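Local coordinates for trypsin-resistant surface T6 protein (PDB 4P0D), which probably polymerises through sortase-catalysed linkage to form the backbone of the pilus on the surface of serotype M6 Streptococcus pyogenes, at residues L10-I15 and Y96-T101; G65-K70 and S285-K290. The protein carries 1 engineered substitution. All coordinates share one frame; numbering follows the deposited sequence.

Interaction 1: L10-I15 and Y96-T101; sequences LKITNI and YIALLT
With chi1 of -58° for Leu10 and -63° for Tyr96, both side chains swing to the backbone-N side, and from there CD1 of Leu10 reaches the Tyr96 ring, the two side chains crossing at about a right angle. This is beta-sandwich packing inside the Ig-like first domain: strand 7-13 and the loop after it face strand 94-101 through side chains, at spacings from 9.3 Å between the CA atoms of Leu10 and Tyr96 to 8.6 Å between those of Ile15 and Leu100. Such spacing is too wide for backbone pairing. Strand 7-13 instead bonds through Leu10 and Ile12 to Tyr88 and Ala86, while strand 94-101 pairs with strands 20-31 and 108-116. The segments run 12° apart, and the first two pairs lie two residues apart on both strands; the third slips by one where segment 10-15 leaves its strand and bends at Asn14.

At the first pair, CD1 of Leu10 approaches CD1 of Tyr96 obliquely to the ring, at 3.5 Å; Tyr88 packs edge-to-face with the same ring. In the middle, Ile12 extends its CD1 to within 3.8 Å of CB of Ala98, while Ile112 and Leu114 of strand 108-116 also touch Ile12. All six residues are buried, and the contact is wholly apolar. Beyond the strand end, the single methyl CD2 of Leu100 lies 4.0 Å from CG1 of Ile15 and 4.1 Å from both its CG2 and its CD1.

Interaction 2: G65-K70 and S285-K290; sequences GINTGK and SNNPTK
Asn67, in the last turn of helix 56-68, points its side chain at the Asn287-Lys290 turn, and its atoms meet that turn one after another. CB of Asn67 lies 3.3 Å from the carbonyl O of Thr289. CG of Asn67 then packs against CB of Lys290 at 3.8 Å. At the tip the two amide atoms divide the work. ND2 of Asn67 donates to OG1 of Thr289 at 2.9 Å, but the sharply bent N-H...acceptor angle of 116° makes this bond weak in spite of its short length. A second weak bond runs from ND2 of Asn67 to the carbonyl O of Thr289, 3.3 Å long and straighter at 140°. The threonine's chi1 of 67° holds OG1 close over the backbone, where ND2 of Asn67 can reach both oxygens of the one residue. OD1 of Asn67 instead accepts from a water 2.9 Å away, which in turn accepts from ND2 of Asn287 at 3.0 Å, so a solvent bridge supplements the direct bonds.

The receiving loop is ordered internally: Lys290 N bonds back to Asn287 O, closing a type I beta turn, and Ser285 OG accepts from Asn287 N in an ST turn. Thr289 also packs on Thr60, Ala63 and Asn64 of the same helix. With helix 56-68 in the Ig-like first domain and the turn following strand 276-285 of the Cna-B-like second domain, this is an interdomain contact between a helix end and a beta turn.

How the interactions relate
Interactions 1 and 2 have centres about 15 Å apart, and strand 94-101 connects them. Interaction 1 uses the Ala98 and Leu100 side of that strand within the first domain, whereas Leu99 on its other side packs on helix 56-68 and on the turn from the second domain. The evidence is the approach of Leu99 CD1 to Asn67 ND2 at 3.6 Å and to Thr289 OG1 at 4.1 Å. Separately, Thr101 CG2 packs on Asn287 CG at 3.6 Å. Along the chain the two contacts cross, in the order 10-15, 65-70, 96-101 and 285-290. The hydrophobic interior of one domain thus adjoins its partly polar contact with the second domain, in a protein built of successive domains.

Interaction 1: L10-I15 and Y96-T101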
loop_
_atom_site.group_PDB
_atom_site.type_symbol
_atom_site.label_atom_id
_atom_site.label_comp_id
_atom_site.label_asym_id
_atom_site.label_seq_id
_atom_site.Cartn_x
_atom_site.Cartn_y
_atom_site.Cartn_z
ATOM N N LEU A 10 17.591 -17.205 33.948
ATOM C CA LEU A 10 17.788 -17.032 32.522
ATOM C C LEU A 10 17.020 -15.772 32.111
ATOM O O LEU A 10 15.818 -15.660 32.346
ATOM C CB LEU A 10 17.289 -18.263 31.754
ATOM C CG LEU A 10 17.964 -19.568 32.163
ATOM C CD1 LEU A 10 17.404 -20.730 31.352
ATOM C CD2 LEU A 10 19.476 -19.464 32.011
ATOM N N LYS A 11 17.730 -14.831 31.510
ATOM C CA LYS A 11 17.206 -13.497 31.301
ATOM C C LYS A 11 17.369 -13.040 29.855
ATOM O O LYS A 11 18.392 -13.275 29.213
ATOM C CB LYS A 11 17.901 -12.537 32.259
ATOM C CG LYS A 11 17.515 -11.074 32.102
ATOM C CD LYS A 11 18.155 -10.250 33.209
ATOM C CE LYS A 11 17.859 -8.769 33.067
ATOM N NZ LYS A 11 18.147 -8.079 34.358
ATOM N N ILE A 12 16.339 -12.380 29.355
ATOM C CA ILE A 12 16.365 -11.798 28.034
ATOM C C ILE A 12 16.133 -10.292 28.187
ATOM O O ILE A 12 15.192 -9.876 28.865
ATOM C CB ILE A 12 15.291 -12.412 27.124
ATOM C CG1 ILE A 12 15.522 -13.924 26.989
ATOM C CG2 ILE A 12 15.352 -11.773 25.735
ATOM C CD1 ILE A 12 14.338 -14.684 26.418
ATOM N N THR A 13 17.013 -9.485 27.607
ATOM C CA THR A 13 16.811 -8.028 27.560
ATOM C C THR A 13 16.501 -7.537 26.137
ATOM O O THR A 13 16.503 -8.322 25.178
ATOM C CB THR A 13 18.037 -7.272 28.085
ATOM O OG1 THR A 13 19.158 -7.631 27.285
ATOM C CG2 THR A 13 18.306 -7.622 29.529
ATOM N N ASN A 14 16.224 -6.239 26.014
ATOM C CA ASN A 14 15.914 -5.613 24.727
ATOM C C ASN A 14 14.665 -6.173 24.069
ATOM O O ASN A 14 14.606 -6.329 22.841
ATOM C CB ASN A 14 17.105 -5.688 23.743
ATOM C CG ASN A 14 17.005 -4.652 22.632
ATOM O OD1 ASN A 14 16.584 -3.519 22.886
ATOM N ND2 ASN A 14 17.366 -5.030 21.401
ATOM N N ILE A 15 13.637 -6.420 24.875
ATOM C CA ILE A 15 12.376 -6.924 24.376
ATOM C C ILE A 15 11.475 -5.739 24.036
ATOM O O ILE A 15 11.025 -5.005 24.923
ATOM C CB ILE A 15 11.683 -7.846 25.397
ATOM C CG1 ILE A 15 12.615 -8.997 25.777
ATOM C CG2 ILE A 15 10.383 -8.407 24.821
ATOM C CD1 ILE A 15 11.996 -10.046 26.679
ATOM N N TYR A 96 17.874 -24.245 26.873
ATOM C CA TYR A 96 16.607 -23.823 26.271
ATOM C C TYR A 96 16.793 -23.059 24.957
ATOM O O TYR A 96 17.780 -22.383 24.746
ATOM C CB TYR A 96 15.832 -22.891 27.227
ATOM C CG TYR A 96 15.405 -23.506 28.537
ATOM C CD1 TYR A 96 16.283 -23.580 29.611
ATOM C CD2 TYR A 96 14.112 -24.009 28.704
ATOM C CE1 TYR A 96 15.895 -24.143 30.807
ATOM C CE2 TYR A 96 13.715 -24.570 29.904
ATOM C CZ TYR A 96 14.615 -24.630 30.946
ATOM O OH TYR A 96 14.228 -25.186 32.131
ATOM N N ILE A 97 15.797 -23.152 24.094
ATOM C CA ILE A 97 15.639 -22.213 22.988
ATOM C C ILE A 97 14.487 -21.305 23.367
ATOM O O ILE A 97 13.417 -21.792 23.707
ATOM C CB ILE A 97 15.279 -22.945 21.684
ATOM C CG1 ILE A 97 16.444 -23.837 21.238
ATOM C CG2 ILE A 97 14.911 -21.952 20.579
ATOM C CD1 ILE A 97 17.749 -23.108 21.002
ATOM N N ALA A 98 14.704 -19.992 23.304
ATOM C CA ALA A 98 13.623 -19.042 23.504
ATOM C C ALA A 98 13.181 -18.493 22.156
ATOM O O ALA A 98 14.020 -18.107 21.340
ATOM C CB ALA A 98 14.078 -17.927 24.432
ATOM N N LEU A 99 11.872 -18.504 21.915
ATOM C CA LEU A 99 11.267 -17.824 20.776
ATOM C C LEU A 99 10.367 -16.666 21.245
ATOM O O LEU A 99 9.501 -16.833 22.138
ATOM C CB LEU A 99 10.455 -18.785 19.900
ATOM C CG LEU A 99 11.239 -19.961 19.287
ATOM C CD1 LEU A 99 10.292 -20.867 18.503
ATOM C CD2 LEU A 99 12.389 -19.493 18.400
ATOM N N LEU A 100 10.576 -15.510 20.618
ATOM C CA LEU A 100 9.765 -14.317 20.861
ATOM C C LEU A 100 8.880 -14.086 19.630
ATOM O O LEU A 100 9.401 -13.868 18.516
ATOM C CB LEU A 100 10.661 -13.102 21.131
ATOM C CG LEU A 100 11.568 -13.175 22.376
ATOM C CD1 LEU A 100 12.938 -13.764 22.048
ATOM C CD2 LEU A 100 11.768 -11.791 22.978
ATOM N N THR A 101 7.565 -14.169 19.825
ATOM C CA THR A 101 6.592 -14.165 18.720
ATOM C C THR A 101 5.496 -13.157 18.995
ATOM O O THR A 101 5.354 -12.679 20.115
ATOM C CB THR A 101 5.888 -15.531 18.560
ATOM O OG1 THR A 101 5.322 -15.921 19.812
ATOM C CG2 THR A 101 6.843 -16.583 18.109
#

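Interaction 2: G65-K70 and S285-K290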
loop_
_atom_site.group_PDB
_atom_site.type_symbol
_atom_site.label_atom_id
_atom_site.label_comp_id
_atom_site.label_asym_id
_atom_site.label_seq_id
_atom_site.Cartn_x
_atom_site.Cartn_y
_atom_site.Cartn_z
ATOM N N GLY A 65 13.025 -27.291 13.940
ATOM C CA GLY A 65 12.604 -28.641 14.336
ATOM C C GLY A 65 11.540 -28.626 15.406
ATOM O O GLY A 65 10.626 -29.444 15.399
ATOM N N ILE A 66 11.657 -27.682 16.336
ATOM C CA ILE A 66 10.667 -27.505 17.381
ATOM C C ILE A 66 9.322 -27.135 16.776
ATOM O O ILE A 66 8.274 -27.650 17.185
ATOM C CB ILE A 66 11.122 -26.428 18.395
ATOM C CG1 ILE A 66 12.285 -26.977 19.222
ATOM C CG2 ILE A 66 9.972 -26.003 19.291
ATOM C CD1 ILE A 66 12.873 -26.025 20.229
ATOM N N ASN A 67 9.345 -26.214 15.817
ATOM C CA ASN A 67 8.109 -25.753 15.193
ATOM C C ASN A 67 7.443 -26.759 14.260
ATOM O O ASN A 67 6.224 -26.751 14.133
ATOM C CB ASN A 67 8.346 -24.411 14.493
ATOM C CG ASN A 67 8.276 -23.252 15.460
ATOM O OD1 ASN A 67 7.348 -23.180 16.259
ATOM N ND2 ASN A 67 9.241 -22.346 15.396
ATOM N N THR A 68 8.217 -27.631 13.623
ATOM C CA THR A 68 7.597 -28.742 12.873
ATOM C C THR A 68 7.113 -29.859 13.782
ATOM O O THR A 68 6.225 -30.622 13.411
ATOM C CB THR A 68 8.552 -29.409 11.878
ATOM O OG1 THR A 68 9.633 -30.031 12.575
ATOM C CG2 THR A 68 9.089 -28.414 10.861
ATOM N N GLY A 69 7.701 -29.971 14.966
ATOM C CA GLY A 69 7.407 -31.090 15.856
ATOM C C GLY A 69 8.419 -32.219 15.757
ATOM O O GLY A 69 8.319 -33.181 16.511
ATOM N N LYS A 70 9.389 -32.115 14.846
ATOM C CA LYS A 70 10.469 -33.121 14.707
ATOM C C LYS A 70 11.345 -33.255 15.951
ATOM O O LYS A 70 11.827 -34.349 16.274
ATOM C CB LYS A 70 11.382 -32.766 13.532
ATOM N N SER A 285 7.578 -12.641 7.492
ATOM C CA SER A 285 7.374 -13.538 8.627
ATOM C C SER A 285 7.808 -12.902 9.947
ATOM O O SER A 285 8.897 -12.372 10.047
ATOM C CB SER A 285 8.111 -14.860 8.480
ATOM O OG SER A 285 7.882 -15.642 9.667
ATOM N N ASN A 286 6.943 -12.988 10.959
ATOM C CA ASN A 286 7.329 -12.635 12.329
ATOM C C ASN A 286 7.574 -13.867 13.214
ATOM O O ASN A 286 7.641 -13.769 14.445
ATOM C CB ASN A 286 6.327 -11.652 12.961
ATOM C CG ASN A 286 4.941 -12.242 13.163
ATOM O OD1 ASN A 286 4.615 -13.324 12.659
ATOM N ND2 ASN A 286 4.112 -11.521 13.897
ATOM N N ASN A 287 7.713 -15.021 12.569
ATOM C CA ASN A 287 8.064 -16.267 13.241
ATOM C C ASN A 287 8.786 -17.107 12.208
ATOM O O ASN A 287 8.257 -18.113 11.729
ATOM C CB ASN A 287 6.798 -16.945 13.764
ATOM C CG ASN A 287 7.081 -18.043 14.773
ATOM O OD1 ASN A 287 8.230 -18.316 15.141
ATOM N ND2 ASN A 287 6.026 -18.690 15.213
ATOM N N PRO A 288 10.004 -16.678 11.830
ATOM C CA PRO A 288 10.617 -17.242 10.642
ATOM C C PRO A 288 11.076 -18.708 10.760
ATOM O O PRO A 288 11.476 -19.301 9.752
ATOM C CB PRO A 288 11.827 -16.321 10.402
ATOM C CG PRO A 288 11.526 -15.067 11.175
ATOM C CD PRO A 288 10.853 -15.621 12.401
ATOM N N THR A 289 11.072 -19.268 11.969
ATOM C CA THR A 289 11.437 -20.675 12.139
ATOM C C THR A 289 10.206 -21.583 12.082
ATOM O O THR A 289 10.298 -22.766 12.346
ATOM C CB THR A 289 12.268 -20.931 13.423
ATOM O OG1 THR A 289 11.468 -20.697 14.595
ATOM C CG2 THR A 289 13.486 -20.052 13.442
ATOM N N LYS A 290 9.063 -21.027 11.713
ATOM C CA LYS A 290 7.819 -21.773 11.607
ATOM C C LYS A 290 7.257 -21.640 10.203
ATOM O O LYS A 290 7.268 -20.551 9.638
ATOM C CB LYS A 290 6.797 -21.228 12.605
ATOM C CG LYS A 290 5.417 -21.889 12.556
ATOM C CD LYS A 290 4.486 -21.238 13.577
ATOM C CE LYS A 290 3.048 -21.722 13.451
ATOM N NZ LYS A 290 2.472 -21.373 12.122
HETATM O O HOH W 1 6.257 -20.727 17.377
#